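PDB 4BLO: packaging enzyme P4 from Pseudomonas phage phi6, which probably hydrolyses nucleoside triphosphates as a hexameric RecA-like motor that packages viral RNA into the phage capsid. Local coordinates for residues 33-37 and 73-77; 120-126 and 251-257; 183-189 and 226-231. All blocks are in the same frame, centred on the assembly; numbering follows the deposited sequence.

Contact 1 (33-37 and 73-77); sequences PTAIN and TAIFT
Ile36 and Phe76 face each other as a single beta bridge, their CA atoms 4.9 Å apart, with a backbone bond on either flank. Asn37 N gives a nearly linear bond to Ile75 O; Thr77 N reaches Ala35 O over 3.2 Å. The Phe76 side chain runs beside that of Ile36 and points the same way. With Phe76 CG anti to its own carbonyl carbon (chi1 -64°), the ring swings back over the neighbouring Ile75, whose CG2 sits 3.7 Å above the ring centre. Ile36 CG1 comes in at an angle to the ring, 3.6 Å from Phe76 CE1, while Thr34 O and Ala35 O lie near the ring plane at its edge. Thr34 crosses the Phe76 side chain at about a right angle and lays CG2 3.7 Å from Phe76 CB; its OG1 is bonded to Arg32 O. The other branch of Ile36, CG2, packs on Ile75 CG1 at 3.9 Å. Leu171 of helix 167-179 also touches Phe76, and Leu93 of a neighbouring subunit packs on both Thr34 and Phe76. Strand 34-35 already pairs with 26-27 on its other side, so the arrangement is that of an isolated beta bridge, tying the loop after helix 66-69 to a short antiparallel hairpin close to a subunit interface.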
loop_
_atom_site.group_PDB
_atom_site.type_symbol
_atom_site.label_atom_id
_atom_site.label_comp_id
_atom_site.label_asym_id
_atom_site.label_seq_id
_atom_site.Cartn_x
_atom_site.Cartn_y
_atom_site.Cartn_z
ATOM N N PRO L 33 -10.391 -15.002 -13.235
ATOM C CA PRO L 33 -11.471 -14.933 -14.231
ATOM C C PRO L 33 -12.733 -15.606 -13.695
ATOM O O PRO L 33 -12.648 -16.712 -13.127
ATOM C CB PRO L 33 -10.898 -15.694 -15.430
ATOM C CG PRO L 33 -9.440 -15.606 -15.266
ATOM C CD PRO L 33 -9.207 -15.681 -13.794
ATOM N N THR L 34 -13.879 -14.902 -13.802
ATOM C CA THR L 34 -15.175 -15.385 -13.318
ATOM C C THR L 34 -16.117 -15.558 -14.497
ATOM O O THR L 34 -16.359 -14.606 -15.242
ATOM C CB THR L 34 -15.790 -14.456 -12.234
ATOM O OG1 THR L 34 -14.773 -14.020 -11.332
ATOM C CG2 THR L 34 -16.880 -15.148 -11.443
ATOM N N ALA L 35 -16.674 -16.773 -14.632
ATOM C CA ALA L 35 -17.612 -17.135 -15.689
ATOM C C ALA L 35 -18.946 -16.403 -15.545
ATOM O O ALA L 35 -19.391 -16.140 -14.423
ATOM C CB ALA L 35 -17.839 -18.638 -15.673
ATOM N N ILE L 36 -19.577 -16.087 -16.685
ATOM C CA ILE L 36 -20.883 -15.438 -16.747
ATOM C C ILE L 36 -21.925 -16.516 -17.050
ATOM O O ILE L 36 -21.818 -17.199 -18.072
ATOM C CB ILE L 36 -20.906 -14.263 -17.782
ATOM C CG1 ILE L 36 -20.121 -13.049 -17.245
ATOM C CG2 ILE L 36 -22.350 -13.853 -18.132
ATOM C CD1 ILE L 36 -19.723 -12.024 -18.267
ATOM N N ASN L 37 -22.937 -16.659 -16.163
ATOM C CA ASN L 37 -24.016 -17.624 -16.359
ATOM C C ASN L 37 -25.020 -17.043 -17.340
ATOM O O ASN L 37 -25.832 -16.176 -17.003
ATOM C CB ASN L 37 -24.677 -18.065 -15.047
ATOM C CG ASN L 37 -25.586 -19.274 -15.185
ATOM O OD1 ASN L 37 -26.464 -19.502 -14.350
ATOM N ND2 ASN L 37 -25.390 -20.103 -16.223
ATOM N N THR L 73 -30.558 -12.920 -9.001
ATOM C CA THR L 73 -29.974 -11.951 -9.929
ATOM C C THR L 73 -28.457 -12.192 -10.215
ATOM O O THR L 73 -27.851 -11.404 -10.931
ATOM C CB THR L 73 -30.183 -10.527 -9.354
ATOM O OG1 THR L 73 -29.691 -10.493 -8.012
ATOM C CG2 THR L 73 -31.648 -10.080 -9.361
ATOM N N ALA L 74 -27.868 -13.279 -9.690
ATOM C CA ALA L 74 -26.445 -13.588 -9.884
ATOM C C ALA L 74 -26.121 -14.001 -11.330
ATOM O O ALA L 74 -26.837 -14.817 -11.901
ATOM C CB ALA L 74 -26.018 -14.678 -8.921
ATOM N N ILE L 75 -25.069 -13.395 -11.928
ATOM C CA ILE L 75 -24.594 -13.685 -13.283
ATOM C C ILE L 75 -23.209 -14.359 -13.181
ATOM O O ILE L 75 -22.868 -15.204 -14.009
ATOM C CB ILE L 75 -24.588 -12.397 -14.178
ATOM C CG1 ILE L 75 -25.056 -12.686 -15.615
ATOM C CG2 ILE L 75 -23.256 -11.612 -14.148
ATOM C CD1 ILE L 75 -25.108 -11.440 -16.559
ATOM N N PHE L 76 -22.421 -13.991 -12.153
ATOM C CA PHE L 76 -21.079 -14.521 -11.939
ATOM C C PHE L 76 -21.137 -15.762 -11.053
ATOM O O PHE L 76 -21.772 -15.741 -9.994
ATOM C CB PHE L 76 -20.160 -13.445 -11.346
ATOM C CG PHE L 76 -19.927 -12.260 -12.249
ATOM C CD1 PHE L 76 -19.241 -12.402 -13.453
ATOM C CD2 PHE L 76 -20.360 -10.994 -11.884
ATOM C CE1 PHE L 76 -19.025 -11.300 -14.284
ATOM C CE2 PHE L 76 -20.150 -9.891 -12.715
ATOM C CZ PHE L 76 -19.481 -10.049 -13.906
ATOM N N THR L 77 -20.503 -16.858 -11.522
ATOM C CA THR L 77 -20.484 -18.156 -10.840
ATOM C C THR L 77 -19.046 -18.572 -10.532
ATOM O O THR L 77 -18.208 -18.610 -11.428
ATOM C CB THR L 77 -21.219 -19.224 -11.681
ATOM O OG1 THR L 77 -20.649 -19.267 -12.990
ATOM C CG2 THR L 77 -22.721 -18.972 -11.764
#

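Contact 2 (120-126 and 251-257); sequences GVTALMG and TVGAILC
From Thr122 opposite Gly253 to Met125 opposite Leu256, strands 120-126 and 253-257 run side by side in parallel, 8° apart in direction, with backbone bonds alternating from one to the other. The straightest is Ile255 N to Ala123 O, at 2.9 Å; Met125 N then binds Ile255 O. At the start of the pairing Gly253 O takes two donors from opposite faces of its carbonyl plane: Ala123 N at 2.8 Å and Thr251 OG1 at 2.6 Å. Thr251 OG1 sits between its backbone N and carbonyl carbon (chi1 68°), which brings it over that oxygen and sends CG2 across the gap, 3.8 Å from Val121 CG1. Strand 120-126 is a central strand of the RecA-type sheet and leads straight into the Walker A P-loop, where Gly129 to Ser133 line the ADP pocket; Gly126 O accepts a bond from Lys132 NZ of that loop. On the face bearing Thr122, Leu124 and Ile255, Leu124 slants across Ile255, its CD1 methyl lying 3.8 Å from Ile255 CG2 and 3.7 Å from Cys257 SG. Ile255 CD1 reaches back to Thr122 CG2, and Phe267 of strand 261-269 packs on both residues. On the other face Leu256 CD1 meets Met125 CB at 3.9 Å, and side chains of helix 240-248 lie against Ala123, Met125 and Leu256.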
loop_
_atom_site.group_PDB
_atom_site.type_symbol
_atom_site.label_atom_id
_atom_site.label_comp_id
_atom_site.label_asym_id
_atom_site.label_seq_id
_atom_site.Cartn_x
_atom_site.Cartn_y
_atom_site.Cartn_z
ATOM N N GLY L 120 -21.235 -2.847 -29.486
ATOM C CA GLY L 120 -20.233 -2.677 -28.440
ATOM C C GLY L 120 -20.677 -1.684 -27.393
ATOM O O GLY L 120 -21.880 -1.530 -27.148
ATOM N N VAL L 121 -19.718 -0.985 -26.780
ATOM C CA VAL L 121 -20.060 0.009 -25.773
ATOM C C VAL L 121 -19.564 1.401 -26.200
ATOM O O VAL L 121 -18.559 1.543 -26.904
ATOM C CB VAL L 121 -19.623 -0.385 -24.332
ATOM C CG1 VAL L 121 -18.189 0.026 -24.011
ATOM C CG2 VAL L 121 -20.590 0.184 -23.306
ATOM N N THR L 122 -20.357 2.403 -25.836
ATOM C CA THR L 122 -20.105 3.817 -26.053
ATOM C C THR L 122 -19.944 4.408 -24.654
ATOM O O THR L 122 -20.687 4.013 -23.752
ATOM C CB THR L 122 -21.205 4.429 -26.909
ATOM O OG1 THR L 122 -21.249 3.731 -28.161
ATOM C CG2 THR L 122 -21.014 5.927 -27.136
ATOM N N ALA L 123 -18.919 5.267 -24.447
ATOM C CA ALA L 123 -18.653 5.829 -23.124
ATOM C C ALA L 123 -18.877 7.319 -23.112
ATOM O O ALA L 123 -18.181 8.072 -23.786
ATOM C CB ALA L 123 -17.234 5.492 -22.660
ATOM N N LEU L 124 -19.867 7.737 -22.338
ATOM C CA LEU L 124 -20.235 9.136 -22.211
ATOM C C LEU L 124 -19.490 9.719 -21.017
ATOM O O LEU L 124 -19.887 9.525 -19.873
ATOM C CB LEU L 124 -21.771 9.274 -22.107
ATOM C CG LEU L 124 -22.434 10.625 -21.896
ATOM C CD1 LEU L 124 -22.261 11.517 -23.087
ATOM C CD2 LEU L 124 -23.887 10.421 -21.598
ATOM N N MET L 125 -18.368 10.413 -21.329
ATOM C CA MET L 125 -17.418 11.062 -20.421
ATOM C C MET L 125 -17.771 12.519 -20.118
ATOM O O MET L 125 -18.516 13.155 -20.861
ATOM C CB MET L 125 -16.011 11.020 -21.047
ATOM C CG MET L 125 -15.290 9.707 -20.847
ATOM S SD MET L 125 -13.696 10.031 -20.083
ATOM C CE MET L 125 -13.554 8.626 -19.042
ATOM N N GLY L 126 -17.152 13.036 -19.066
ATOM C CA GLY L 126 -17.287 14.421 -18.639
ATOM C C GLY L 126 -17.071 14.628 -17.163
ATOM O O GLY L 126 -17.369 13.743 -16.356
ATOM N N THR L 251 -13.096 1.692 -26.427
ATOM C CA THR L 251 -14.530 1.535 -26.702
ATOM C C THR L 251 -14.853 1.718 -28.205
ATOM O O THR L 251 -14.063 2.328 -28.934
ATOM C CB THR L 251 -15.370 2.529 -25.860
ATOM O OG1 THR L 251 -15.120 3.869 -26.302
ATOM C CG2 THR L 251 -15.178 2.368 -24.339
ATOM N N VAL L 252 -16.031 1.201 -28.645
ATOM C CA VAL L 252 -16.591 1.278 -30.002
ATOM C C VAL L 252 -17.121 2.730 -30.256
ATOM O O VAL L 252 -17.212 3.191 -31.411
ATOM C CB VAL L 252 -17.702 0.181 -30.149
ATOM C CG1 VAL L 252 -18.644 0.440 -31.322
ATOM C CG2 VAL L 252 -17.081 -1.213 -30.262
ATOM N N GLY L 253 -17.461 3.405 -29.154
ATOM C CA GLY L 253 -17.978 4.766 -29.122
ATOM C C GLY L 253 -17.537 5.535 -27.890
ATOM O O GLY L 253 -17.419 4.983 -26.786
ATOM N N ALA L 254 -17.262 6.821 -28.074
ATOM C CA ALA L 254 -16.865 7.687 -26.975
ATOM C C ALA L 254 -17.345 9.095 -27.250
ATOM O O ALA L 254 -17.228 9.586 -28.374
ATOM C CB ALA L 254 -15.352 7.650 -26.776
ATOM N N ILE L 255 -17.922 9.718 -26.211
ATOM C CA ILE L 255 -18.452 11.082 -26.201
ATOM C C ILE L 255 -17.895 11.831 -25.004
ATOM O O ILE L 255 -18.009 11.339 -23.877
ATOM C CB ILE L 255 -20.009 11.123 -26.164
ATOM C CG1 ILE L 255 -20.668 10.217 -27.225
ATOM C CG2 ILE L 255 -20.518 12.562 -26.256
ATOM C CD1 ILE L 255 -22.039 9.673 -26.813
ATOM N N LEU L 256 -17.321 13.027 -25.239
ATOM C CA LEU L 256 -16.847 13.896 -24.175
ATOM C C LEU L 256 -17.832 15.048 -24.014
ATOM O O LEU L 256 -18.295 15.607 -25.004
ATOM C CB LEU L 256 -15.408 14.415 -24.421
ATOM C CG LEU L 256 -14.777 15.303 -23.278
ATOM C CD1 LEU L 256 -14.558 14.520 -21.983
ATOM C CD2 LEU L 256 -13.496 15.982 -23.727
ATOM N N CYS L 257 -18.168 15.371 -22.768
ATOM C CA CYS L 257 -19.053 16.469 -22.397
ATOM C C CYS L 257 -18.290 17.504 -21.631
ATOM O O CYS L 257 -17.462 17.194 -20.774
ATOM C CB CYS L 257 -20.244 15.977 -21.587
ATOM S SG CYS L 257 -21.470 15.076 -22.552
#

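Contact 3 (183-189 and 226-231); sequences NVAVDSV and SVVMVV
Val186 and Met229 lie side by side and point the same way, Val186 CG2 4.1 Å from Met229 CG, on the face of the sheet, here built of parallel strands, that meets helix 167-179. Further along, Val189 crosses the Met229 chain obliquely: Met229 CG lies anti to the carbonyl carbon (chi1 -62°) and the chain runs on extended at chi2, carrying SD to 3.9 Å from Val189 CG2. The other branch of Val189, CG1, runs beside Val231 CG1 at 3.6 Å. The peptide bond before Ser188 is cis, and Val189 N still reaches Val230 O by a weak bond. One step earlier, Val186 O accepts a straight bond from Val230 N at 2.8 Å. Asp187 meets Val230 at a slant: with CG anti to the backbone N (chi1 -166°) and the carboxylate turned by a chi2 of 17°, Asp187 OD1 lies beside both methyls of Val230, 3.4 Å from Val230 CG2. OD2 is bonded instead to Ser133 OG of the P-loop, and the side chain is about 4 Å from the bound calcium ion. With one oxygen flanked by hydrocarbon and the other fixed on the P-loop serine, the carboxylate is positioned beside the metal and nucleotide, consistent with the Walker B aspartate of P-loop ATPases.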
loop_
_atom_site.group_PDB
_atom_site.type_symbol
_atom_site.label_atom_id
_atom_site.label_comp_id
_atom_site.label_asym_id
_atom_site.label_seq_id
_atom_site.Cartn_x
_atom_site.Cartn_y
_atom_site.Cartn_z
ATOM N N ASN L 183 -32.128 0.013 -27.410
ATOM C CA ASN L 183 -31.076 0.992 -27.175
ATOM C C ASN L 183 -30.986 1.210 -25.682
ATOM O O ASN L 183 -31.774 1.974 -25.100
ATOM C CB ASN L 183 -31.359 2.283 -27.930
ATOM C CG ASN L 183 -31.262 2.156 -29.428
ATOM O OD1 ASN L 183 -31.941 2.868 -30.166
ATOM N ND2 ASN L 183 -30.394 1.285 -29.914
ATOM N N VAL L 184 -30.056 0.473 -25.051
ATOM C CA VAL L 184 -29.836 0.454 -23.607
ATOM C C VAL L 184 -28.766 1.469 -23.223
ATOM O O VAL L 184 -27.743 1.586 -23.904
ATOM C CB VAL L 184 -29.478 -0.976 -23.114
ATOM C CG1 VAL L 184 -29.315 -1.022 -21.605
ATOM C CG2 VAL L 184 -30.530 -1.989 -23.545
ATOM N N ALA L 185 -29.009 2.197 -22.111
ATOM C CA ALA L 185 -28.082 3.172 -21.546
ATOM C C ALA L 185 -27.933 2.973 -20.056
ATOM O O ALA L 185 -28.901 2.594 -19.396
ATOM C CB ALA L 185 -28.561 4.574 -21.834
ATOM N N VAL L 186 -26.727 3.228 -19.517
ATOM C CA VAL L 186 -26.445 3.104 -18.081
ATOM C C VAL L 186 -25.974 4.445 -17.513
ATOM O O VAL L 186 -24.905 4.937 -17.887
ATOM C CB VAL L 186 -25.431 1.979 -17.740
ATOM C CG1 VAL L 186 -25.388 1.717 -16.238
ATOM C CG2 VAL L 186 -25.763 0.698 -18.487
ATOM N N ASP L 187 -26.801 5.021 -16.611
ATOM C CA ASP L 187 -26.538 6.245 -15.846
ATOM C C ASP L 187 -26.787 5.958 -14.358
ATOM O O ASP L 187 -27.936 5.921 -13.938
ATOM C CB ASP L 187 -27.392 7.430 -16.337
ATOM C CG ASP L 187 -26.956 8.804 -15.834
ATOM O OD1 ASP L 187 -25.801 8.936 -15.359
ATOM O OD2 ASP L 187 -27.766 9.758 -15.938
ATOM N N SER L 188 -25.745 5.639 -13.571
ATOM C CA SER L 188 -24.306 5.702 -13.858
ATOM C C SER L 188 -23.635 4.359 -13.763
ATOM O O SER L 188 -24.247 3.377 -13.339
ATOM C CB SER L 188 -23.647 6.597 -12.806
ATOM O OG SER L 188 -22.596 7.393 -13.315
ATOM N N VAL L 189 -22.330 4.349 -14.069
ATOM C CA VAL L 189 -21.435 3.210 -13.913
ATOM C C VAL L 189 -20.508 3.493 -12.661
ATOM O O VAL L 189 -19.760 2.605 -12.251
ATOM C CB VAL L 189 -20.677 2.884 -15.237
ATOM C CG1 VAL L 189 -19.333 3.605 -15.344
ATOM C CG2 VAL L 189 -20.522 1.386 -15.426
ATOM N N SER L 226 -25.896 -2.490 -28.457
ATOM C CA SER L 226 -25.454 -1.109 -28.596
ATOM C C SER L 226 -25.816 -0.395 -27.281
ATOM O O SER L 226 -26.972 -0.009 -27.073
ATOM C CB SER L 226 -26.082 -0.443 -29.813
ATOM O OG SER L 226 -25.490 0.829 -30.021
ATOM N N VAL L 227 -24.837 -0.305 -26.368
ATOM C CA VAL L 227 -25.001 0.281 -25.044
ATOM C C VAL L 227 -24.171 1.573 -24.905
ATOM O O VAL L 227 -23.051 1.654 -25.393
ATOM C CB VAL L 227 -24.636 -0.769 -23.944
ATOM C CG1 VAL L 227 -24.762 -0.197 -22.523
ATOM C CG2 VAL L 227 -25.465 -2.049 -24.088
ATOM N N VAL L 228 -24.748 2.575 -24.229
ATOM C CA VAL L 228 -24.115 3.843 -23.860
ATOM C C VAL L 228 -23.977 3.856 -22.332
ATOM O O VAL L 228 -24.982 3.833 -21.632
ATOM C CB VAL L 228 -24.891 5.094 -24.384
ATOM C CG1 VAL L 228 -24.401 6.394 -23.714
ATOM C CG2 VAL L 228 -24.804 5.192 -25.905
ATOM N N MET L 229 -22.753 3.889 -21.824
ATOM C CA MET L 229 -22.494 3.948 -20.376
ATOM C C MET L 229 -21.919 5.297 -20.009
ATOM O O MET L 229 -20.948 5.721 -20.643
ATOM C CB MET L 229 -21.530 2.832 -19.919
ATOM C CG MET L 229 -22.066 1.443 -20.140
ATOM S SD MET L 229 -21.229 0.209 -19.123
ATOM C CE MET L 229 -19.576 0.357 -19.713
ATOM N N VAL L 230 -22.502 5.985 -18.998
ATOM C CA VAL L 230 -21.940 7.280 -18.593
ATOM C C VAL L 230 -20.851 6.978 -17.577
ATOM O O VAL L 230 -21.088 6.267 -16.593
ATOM C CB VAL L 230 -22.918 8.413 -18.162
ATOM C CG1 VAL L 230 -24.368 8.047 -18.384
ATOM C CG2 VAL L 230 -22.659 8.941 -16.750
ATOM N N VAL L 231 -19.625 7.428 -17.897
ATOM C CA VAL L 231 -18.428 7.142 -17.110
ATOM C C VAL L 231 -17.884 8.471 -16.507
ATOM O O VAL L 231 -17.436 9.373 -17.228
ATOM C CB VAL L 231 -17.371 6.296 -17.911
ATOM C CG1 VAL L 231 -17.986 4.995 -18.408
ATOM C CG2 VAL L 231 -16.793 7.046 -19.097
#

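In the fold
Contacts 2 and 3 belong to one sheet, their centres 9 Å apart. Strands 120-126 and 226-231 are neighbours in it, joined by probable hydrogen bonds from Thr122 N to Val227 O and from Met229 N to Thr122 O, both 2.8 Å. Both contacts have one end near the nucleotide: Gly126 leads into the P-loop that holds ADP, and the side chain of Asp187 is about 5 Å from the same ligand. Contact 1 stands apart, its centre 25 Å from that of contact 2 and 20 Å from that of contact 3. Helix 167-179 links this outlying bridge to the core, touching Ile75 and Phe76 through Ile172 and Leu171, and Val186 of contact 3 through Met170 and Cys174.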